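Endoglucanase (Clostridium thermocellum, PDB 2C4X) is a cellulosomal enzyme that probably hydrolyses cellulose, represented here by its C-terminal PKD domain and its CBM44 carbohydrate-binding module. Local coordinates at residues A[20-23]-A[24-27]; A[187-191]-A[192-196]; A[222-225]-A[226-229]. The protein carries 1 engineered substitution. One frame throughout, in Å; residues are numbered along the deposited sequence.

Contact 1 (A[20-23]-A[24-27]); sequences DPVT and DENV
The flat carboxylate of Glu-25 is approached nearly end-on, along the C-O bond of OE1, by the backbone N of Val-22, which donates a hydrogen bond of 2.9 Å; beside it, Pro-21 CA lies 3.3 Å from the same Glu-25 OE1. The Pro-21 ring presents its CB-CG side to Val-27, with CB 3.6 Å from Val-27 CG2. Val-22 to Glu-25 form a type II beta turn in a loop of the PKD domain, closed by the 3.2 Å bond from Glu-25 N to Val-22 O. Thr-23 takes the first corner, and Asp-24 accepts the positive phi (67°) required at the second. Glutamate suits the last position because its length lets it reach back: with CG anti to the backbone N (chi1 175°) and the chain extended, it bonds to the N of the residue that opens the turn. Pro-21 and Val-27, both buried, compact and apolar, rest on Ile-91 of strand 84-93. Thr-23 OG1 is bonded to Ala-96 N, which ties the turn to the chain beyond that strand. A water donates to Glu-25 OE1 and also, at 2.7 Å, to Asp-20 O.

Contact 2 (A[187-191]-A[192-196]); sequences PHTPD and WSEVL
Asp-191 OD1 is gripped by three donors: Ser-193 OG at 2.7 Å, on the syn lone pair; Ser-193 N at 3.1 Å, from above the carboxylate plane; and Thr-189 OG1, nearly along the C-O bond. The short side chains of Asp-191, Thr-189 and Ser-193 suit this exposed loop, bonding to one another alongside the backbone bonds, and the bond to Ser-193 N makes an Asx turn. A second acceptor, Thr-189 O, takes Trp-192 N (2.8 Å), closing a type I turn, and His-188 ND1 from the opposite face of the carbonyl. That ND1 bond fixes the rotation of the imidazole, which lies almost flat on the indole of Trp-192: its centroid is 3.6 Å from that of the six-membered ring, with the planes only 11° apart. His-188 CG sits between its own N and carbonyl carbon (chi1 56°), which brings the ring over the indole and ND1 to Thr-189 O. Along the two arms, Leu-196 N bonds to Pro-187 O at 2.8 Å and Thr-189 N to Glu-194 O at 3.0 Å, bracketing His-188 and Val-195 as a non-hydrogen-bonded antiparallel pair. This is the pattern of a beta hairpin, here joining strands 178-187 and 198-203 of the CBM44 beta-sandwich.

Contact 3 (A[222-225]-A[226-229]); sequences DVDP and TWPQ
Asp-224 stands at about a right angle to Trp-227 and lays its CB over the indole face, 3.6 Å from the centroid of the five-membered ring and 16° off the ring normal. The approach is shifted toward the rim, so that CB is 3.5 Å from Trp-227 CD1, and the methylene makes a CH-pi contact. The carboxylate runs on past the CD1-NE1 edge of the indole, its plane turned 27° from the ring. With CG anti to the backbone N (chi1 -169°), Asp-224 also turns OD1 to Thr-226, which holds it twice: OG1 donates at 2.6 Å and N at 3.0 Å, both from one face of the carboxylate. The N-H bond is slightly the flatter of the two, arriving on the anti side. It makes an Asx turn, superposed on a type I beta turn from Asp-224 to Trp-227, in the loop that leads into strand 229-238 of the CBM44 beta-sandwich; the hydroxyl adds a second grip. Proline fits the first corner, where its ring fixes a suitable phi, and threonine at the second supplies hydroxyl and N-H together. The turn's own bond, Trp-227 N to Asp-224 O, is weak at 3.3 Å. A water reinforces it, donating to Asp-224 O and Trp-227 O and accepting from Gln-229 NE2 at 2.9 Å. Gln-229 in turn ties its OE1 to Ile-159 N and its NE2 to Val-160 O.

Contacts 2 and 3 are neighbouring surface loops of the CBM44 module, their centres about 9 Å apart. The join centres on Trp-227: its CZ2 lies 3.5 Å from Thr-189 CG2 and its CZ3 3.7 Å from Leu-196 CG, so the indole of contact 3 also packs against the hairpin of contact 2. A probable backbone hydrogen bond, His-188 N to Pro-228 O at 3.0 Å, runs alongside. Contact 1 belongs to the PKD domain, its centre about 45 Å from that of contact 2 and 39 Å from that of contact 3. It lies near the CBM44 module, the side chain of Val-22 being about 8 Å from that of Lys-133, a residue of a calcium site; contacts 2 and 3 lie away from the calcium sites.

Contact 1 (A[20-23]-A[24-27])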
loop_
_atom_site.group_PDB
_atom_site.type_symbol
_atom_site.label_atom_id
_atom_site.label_comp_id
_atom_site.label_asym_id
_atom_site.label_seq_id
_atom_site.Cartn_x
_atom_site.Cartn_y
_atom_site.Cartn_z
ATOM N N ASP A 20 5.238 3.421 -11.769
ATOM C CA ASP A 20 5.463 3.057 -10.370
ATOM C C ASP A 20 6.958 2.922 -10.049
ATOM O O ASP A 20 7.435 1.817 -9.758
ATOM C CB ASP A 20 4.763 1.723 -10.085
ATOM C CG ASP A 20 5.274 0.584 -10.983
ATOM O OD1 ASP A 20 5.764 0.855 -12.112
ATOM O OD2 ASP A 20 5.190 -0.584 -10.552
ATOM N N PRO A 21 7.709 4.041 -10.087
ATOM C CA PRO A 21 9.163 3.940 -9.899
ATOM C C PRO A 21 9.579 3.602 -8.461
ATOM O O PRO A 21 8.814 3.818 -7.521
ATOM C CB PRO A 21 9.647 5.353 -10.257
ATOM C CG PRO A 21 8.479 6.226 -9.909
ATOM C CD PRO A 21 7.277 5.438 -10.291
ATOM N N VAL A 22 10.785 3.071 -8.303
ATOM C CA VAL A 22 11.377 2.948 -6.983
ATOM C C VAL A 22 12.462 4.027 -6.804
ATOM O O VAL A 22 12.831 4.737 -7.760
ATOM C CB VAL A 22 11.911 1.509 -6.678
ATOM C CG1 VAL A 22 10.777 0.481 -6.772
ATOM C CG2 VAL A 22 13.070 1.127 -7.591
ATOM N N THR A 23 12.961 4.156 -5.581
ATOM C CA THR A 23 13.999 5.131 -5.312
ATOM C C THR A 23 15.218 4.820 -6.164
ATOM O O THR A 23 15.573 3.637 -6.362
ATOM C CB THR A 23 14.363 5.203 -3.817
ATOM O OG1 THR A 23 14.650 3.890 -3.317
ATOM C CG2 THR A 23 13.200 5.780 -3.035
ATOM N N ASP A 24 15.804 5.893 -6.699
ATOM C CA ASP A 24 17.017 5.876 -7.509
ATOM C C ASP A 24 16.862 5.183 -8.874
ATOM O O ASP A 24 17.847 4.880 -9.541
ATOM C CB ASP A 24 18.198 5.331 -6.696
ATOM C CG ASP A 24 18.672 6.324 -5.619
ATOM O OD1 ASP A 24 18.989 7.510 -5.955
ATOM O OD2 ASP A 24 18.722 5.918 -4.431
ATOM N N GLU A 25 15.618 4.952 -9.285
ATOM C CA GLU A 25 15.323 4.445 -10.618
ATOM C C GLU A 25 15.027 5.639 -11.525
ATOM O O GLU A 25 14.337 6.579 -11.115
ATOM C CB GLU A 25 14.108 3.518 -10.569
ATOM C CG GLU A 25 13.635 3.035 -11.929
ATOM C CD GLU A 25 12.504 2.035 -11.850
ATOM O OE1 GLU A 25 11.748 2.041 -10.857
ATOM O OE2 GLU A 25 12.373 1.237 -12.802
ATOM N N ASN A 26 15.554 5.611 -12.747
ATOM C CA ASN A 26 15.248 6.664 -13.708
ATOM C C ASN A 26 13.790 6.669 -14.135
ATOM O O ASN A 26 13.228 5.622 -14.489
ATOM C CB ASN A 26 16.129 6.565 -14.944
ATOM C CG ASN A 26 17.483 7.169 -14.726
ATOM O OD1 ASN A 26 17.723 8.329 -15.066
ATOM N ND2 ASN A 26 18.362 6.410 -14.134
ATOM N N VAL A 27 13.200 7.862 -14.061
ATOM C CA VAL A 27 11.868 8.158 -14.565
ATOM C C VAL A 27 12.061 9.054 -15.787
ATOM O O VAL A 27 12.776 10.051 -15.724
ATOM C CB VAL A 27 11.013 8.918 -13.517
ATOM C CG1 VAL A 27 9.612 9.221 -14.069
ATOM C CG2 VAL A 27 10.896 8.112 -12.227
HETATM O O HOH W 1 9.550 0.483 -10.725
HETATM O O HOH W 2 13.107 7.294 -8.841
HETATM O O HOH W 3 17.443 3.588 -3.262
#

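Contact 2 (A[187-191]-A[192-196])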
loop_
_atom_site.group_PDB
_atom_site.type_symbol
_atom_site.label_atom_id
_atom_site.label_comp_id
_atom_site.label_asym_id
_atom_site.label_seq_id
_atom_site.Cartn_x
_atom_site.Cartn_y
_atom_site.Cartn_z
ATOM N N PRO A 187 -11.852 -3.191 18.669
ATOM C CA PRO A 187 -11.826 -2.466 19.942
ATOM C C PRO A 187 -12.787 -3.093 20.947
ATOM O O PRO A 187 -13.841 -3.623 20.567
ATOM C CB PRO A 187 -12.301 -1.056 19.571
ATOM C CG PRO A 187 -12.217 -0.983 18.085
ATOM C CD PRO A 187 -12.389 -2.361 17.576
ATOM N N HIS A 188 -12.411 -3.049 22.218
ATOM C CA HIS A 188 -13.220 -3.610 23.289
ATOM C C HIS A 188 -12.890 -2.844 24.560
ATOM O O HIS A 188 -11.796 -2.274 24.670
ATOM C CB HIS A 188 -12.923 -5.114 23.469
ATOM C CG HIS A 188 -11.471 -5.420 23.722
ATOM N ND1 HIS A 188 -10.948 -5.539 24.991
ATOM C CD2 HIS A 188 -10.434 -5.612 22.871
ATOM C CE1 HIS A 188 -9.651 -5.787 24.912
ATOM N NE2 HIS A 188 -9.313 -5.830 23.636
ATOM N N THR A 189 -13.835 -2.803 25.501
ATOM C CA THR A 189 -13.548 -2.328 26.839
ATOM C C THR A 189 -12.525 -3.288 27.481
ATOM O O THR A 189 -12.486 -4.480 27.139
ATOM C CB THR A 189 -14.824 -2.270 27.721
ATOM O OG1 THR A 189 -15.479 -3.548 27.692
ATOM C CG2 THR A 189 -15.791 -1.184 27.236
ATOM N N PRO A 190 -11.687 -2.777 28.405
ATOM C CA PRO A 190 -10.705 -3.634 29.083
ATOM C C PRO A 190 -11.263 -4.953 29.621
ATOM O O PRO A 190 -10.576 -5.961 29.547
ATOM C CB PRO A 190 -10.206 -2.752 30.229
ATOM C CG PRO A 190 -10.324 -1.364 29.683
ATOM C CD PRO A 190 -11.575 -1.371 28.843
ATOM N N ASP A 191 -12.496 -4.948 30.134
ATOM C CA ASP A 191 -13.101 -6.166 30.667
ATOM C C ASP A 191 -13.915 -7.008 29.656
ATOM O O ASP A 191 -14.556 -7.990 30.043
ATOM C CB ASP A 191 -13.909 -5.862 31.944
ATOM C CG ASP A 191 -15.248 -5.182 31.664
ATOM O OD1 ASP A 191 -15.513 -4.755 30.515
ATOM O OD2 ASP A 191 -16.046 -5.074 32.618
ATOM N N TRP A 192 -13.858 -6.633 28.373
ATOM C CA TRP A 192 -14.602 -7.292 27.272
ATOM C C TRP A 192 -16.144 -7.268 27.361
ATOM O O TRP A 192 -16.825 -8.005 26.652
ATOM C CB TRP A 192 -14.100 -8.726 27.022
ATOM C CG TRP A 192 -12.670 -8.809 26.538
ATOM C CD1 TRP A 192 -11.544 -8.796 27.310
ATOM C CD2 TRP A 192 -12.221 -8.963 25.180
ATOM N NE1 TRP A 192 -10.420 -8.904 26.520
ATOM C CE2 TRP A 192 -10.806 -9.013 25.210
ATOM C CE3 TRP A 192 -12.875 -9.057 23.943
ATOM C CZ2 TRP A 192 -10.032 -9.147 24.052
ATOM C CZ3 TRP A 192 -12.101 -9.186 22.783
ATOM C CH2 TRP A 192 -10.692 -9.232 22.851
ATOM N N SER A 193 -16.693 -6.406 28.206
ATOM C CA SER A 193 -18.142 -6.248 28.318
ATOM C C SER A 193 -18.774 -5.652 27.039
ATOM O O SER A 193 -19.951 -5.875 26.753
ATOM C CB SER A 193 -18.467 -5.367 29.519
ATOM O OG SER A 193 -17.861 -4.097 29.346
ATOM N N GLU A 194 -17.982 -4.892 26.282
ATOM C CA GLU A 194 -18.427 -4.332 25.012
ATOM C C GLU A 194 -17.353 -4.546 23.977
ATOM O O GLU A 194 -16.186 -4.235 24.213
ATOM C CB GLU A 194 -18.722 -2.834 25.131
ATOM C CG GLU A 194 -19.844 -2.512 26.101
ATOM C CD GLU A 194 -19.991 -1.039 26.347
ATOM O OE1 GLU A 194 -20.308 -0.293 25.390
ATOM O OE2 GLU A 194 -19.799 -0.626 27.506
ATOM N N VAL A 195 -17.762 -5.057 22.818
ATOM C CA VAL A 195 -16.845 -5.389 21.753
ATOM C C VAL A 195 -17.363 -4.784 20.439
ATOM O O VAL A 195 -18.564 -4.849 20.147
ATOM C CB VAL A 195 -16.715 -6.922 21.645
ATOM C CG1 VAL A 195 -15.801 -7.324 20.513
ATOM C CG2 VAL A 195 -16.249 -7.520 22.977
ATOM N N LEU A 196 -16.463 -4.190 19.657
ATOM C CA LEU A 196 -16.834 -3.679 18.333
ATOM C C LEU A 196 -16.108 -4.459 17.263
ATOM O O LEU A 196 -14.903 -4.642 17.337
ATOM C CB LEU A 196 -16.500 -2.187 18.193
ATOM C CG LEU A 196 -16.997 -1.239 19.292
ATOM C CD1 LEU A 196 -16.516 0.198 19.008
ATOM C CD2 LEU A 196 -18.513 -1.272 19.421
#

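Contact 3 (A[222-225]-A[226-229])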
loop_
_atom_site.group_PDB
_atom_site.type_symbol
_atom_site.label_atom_id
_atom_site.label_comp_id
_atom_site.label_asym_id
_atom_site.label_seq_id
_atom_site.Cartn_x
_atom_site.Cartn_y
_atom_site.Cartn_z
ATOM N N ASP A 222 -15.803 7.114 15.216
ATOM C CA ASP A 222 -16.577 7.222 16.462
ATOM C C ASP A 222 -16.193 6.227 17.570
ATOM O O ASP A 222 -16.802 6.224 18.639
ATOM C CB ASP A 222 -18.092 7.179 16.180
ATOM C CG ASP A 222 -18.550 5.855 15.570
ATOM O OD1 ASP A 222 -17.705 4.982 15.268
ATOM O OD2 ASP A 222 -19.776 5.685 15.393
ATOM N N VAL A 223 -15.186 5.400 17.311
ATOM C CA VAL A 223 -14.655 4.461 18.301
ATOM C C VAL A 223 -13.972 5.212 19.445
ATOM O O VAL A 223 -13.242 6.172 19.210
ATOM C CB VAL A 223 -13.641 3.486 17.638
ATOM C CG1 VAL A 223 -12.910 2.636 18.679
ATOM C CG2 VAL A 223 -14.342 2.597 16.620
ATOM N N ASP A 224 -14.205 4.778 20.680
ATOM C CA ASP A 224 -13.495 5.335 21.832
ATOM C C ASP A 224 -11.981 5.100 21.676
ATOM O O ASP A 224 -11.536 3.949 21.597
ATOM C CB ASP A 224 -14.028 4.722 23.134
ATOM C CG ASP A 224 -13.537 5.451 24.389
ATOM O OD1 ASP A 224 -12.420 6.003 24.393
ATOM O OD2 ASP A 224 -14.265 5.444 25.398
ATOM N N PRO A 225 -11.184 6.191 21.624
ATOM C CA PRO A 225 -9.734 6.043 21.409
ATOM C C PRO A 225 -8.979 5.370 22.570
ATOM O O PRO A 225 -7.843 4.939 22.389
ATOM C CB PRO A 225 -9.251 7.486 21.214
ATOM C CG PRO A 225 -10.278 8.339 21.889
ATOM C CD PRO A 225 -11.585 7.608 21.765
ATOM N N THR A 226 -9.612 5.271 23.736
ATOM C CA THR A 226 -8.973 4.688 24.918
ATOM C C THR A 226 -9.148 3.164 25.027
ATOM O O THR A 226 -8.473 2.519 25.835
ATOM C CB THR A 226 -9.453 5.374 26.219
ATOM O OG1 THR A 226 -10.869 5.200 26.368
ATOM C CG2 THR A 226 -9.142 6.872 26.181
ATOM N N TRP A 227 -10.039 2.595 24.210
ATOM C CA TRP A 227 -10.336 1.161 24.264
ATOM C C TRP A 227 -9.175 0.369 23.702
ATOM O O TRP A 227 -8.684 0.696 22.613
ATOM C CB TRP A 227 -11.599 0.839 23.457
ATOM C CG TRP A 227 -12.895 1.208 24.132
ATOM C CD1 TRP A 227 -13.071 2.079 25.174
ATOM C CD2 TRP A 227 -14.199 0.729 23.785
ATOM N NE1 TRP A 227 -14.404 2.159 25.503
ATOM C CE2 TRP A 227 -15.119 1.343 24.664
ATOM C CE3 TRP A 227 -14.680 -0.175 22.821
ATOM C CZ2 TRP A 227 -16.499 1.088 24.606
ATOM C CZ3 TRP A 227 -16.045 -0.434 22.770
ATOM C CH2 TRP A 227 -16.937 0.193 23.659
ATOM N N PRO A 228 -8.722 -0.672 24.436
ATOM C CA PRO A 228 -7.725 -1.569 23.861
ATOM C C PRO A 228 -8.268 -2.207 22.578
ATOM O O PRO A 228 -9.493 -2.315 22.407
ATOM C CB PRO A 228 -7.492 -2.609 24.964
ATOM C CG PRO A 228 -8.658 -2.496 25.879
ATOM C CD PRO A 228 -9.091 -1.065 25.810
ATOM N N GLN A 229 -7.365 -2.583 21.674
ATOM C CA GLN A 229 -7.745 -3.083 20.352
ATOM C C GLN A 229 -7.047 -4.390 20.026
ATOM O O GLN A 229 -5.851 -4.557 20.314
ATOM C CB GLN A 229 -7.375 -2.057 19.276
ATOM C CG GLN A 229 -7.960 -0.677 19.482
ATOM C CD GLN A 229 -7.304 0.382 18.605
ATOM O OE1 GLN A 229 -6.232 0.162 18.034
ATOM N NE2 GLN A 229 -7.934 1.543 18.512
HETATM O O HOH W 4 -9.960 1.895 20.498
#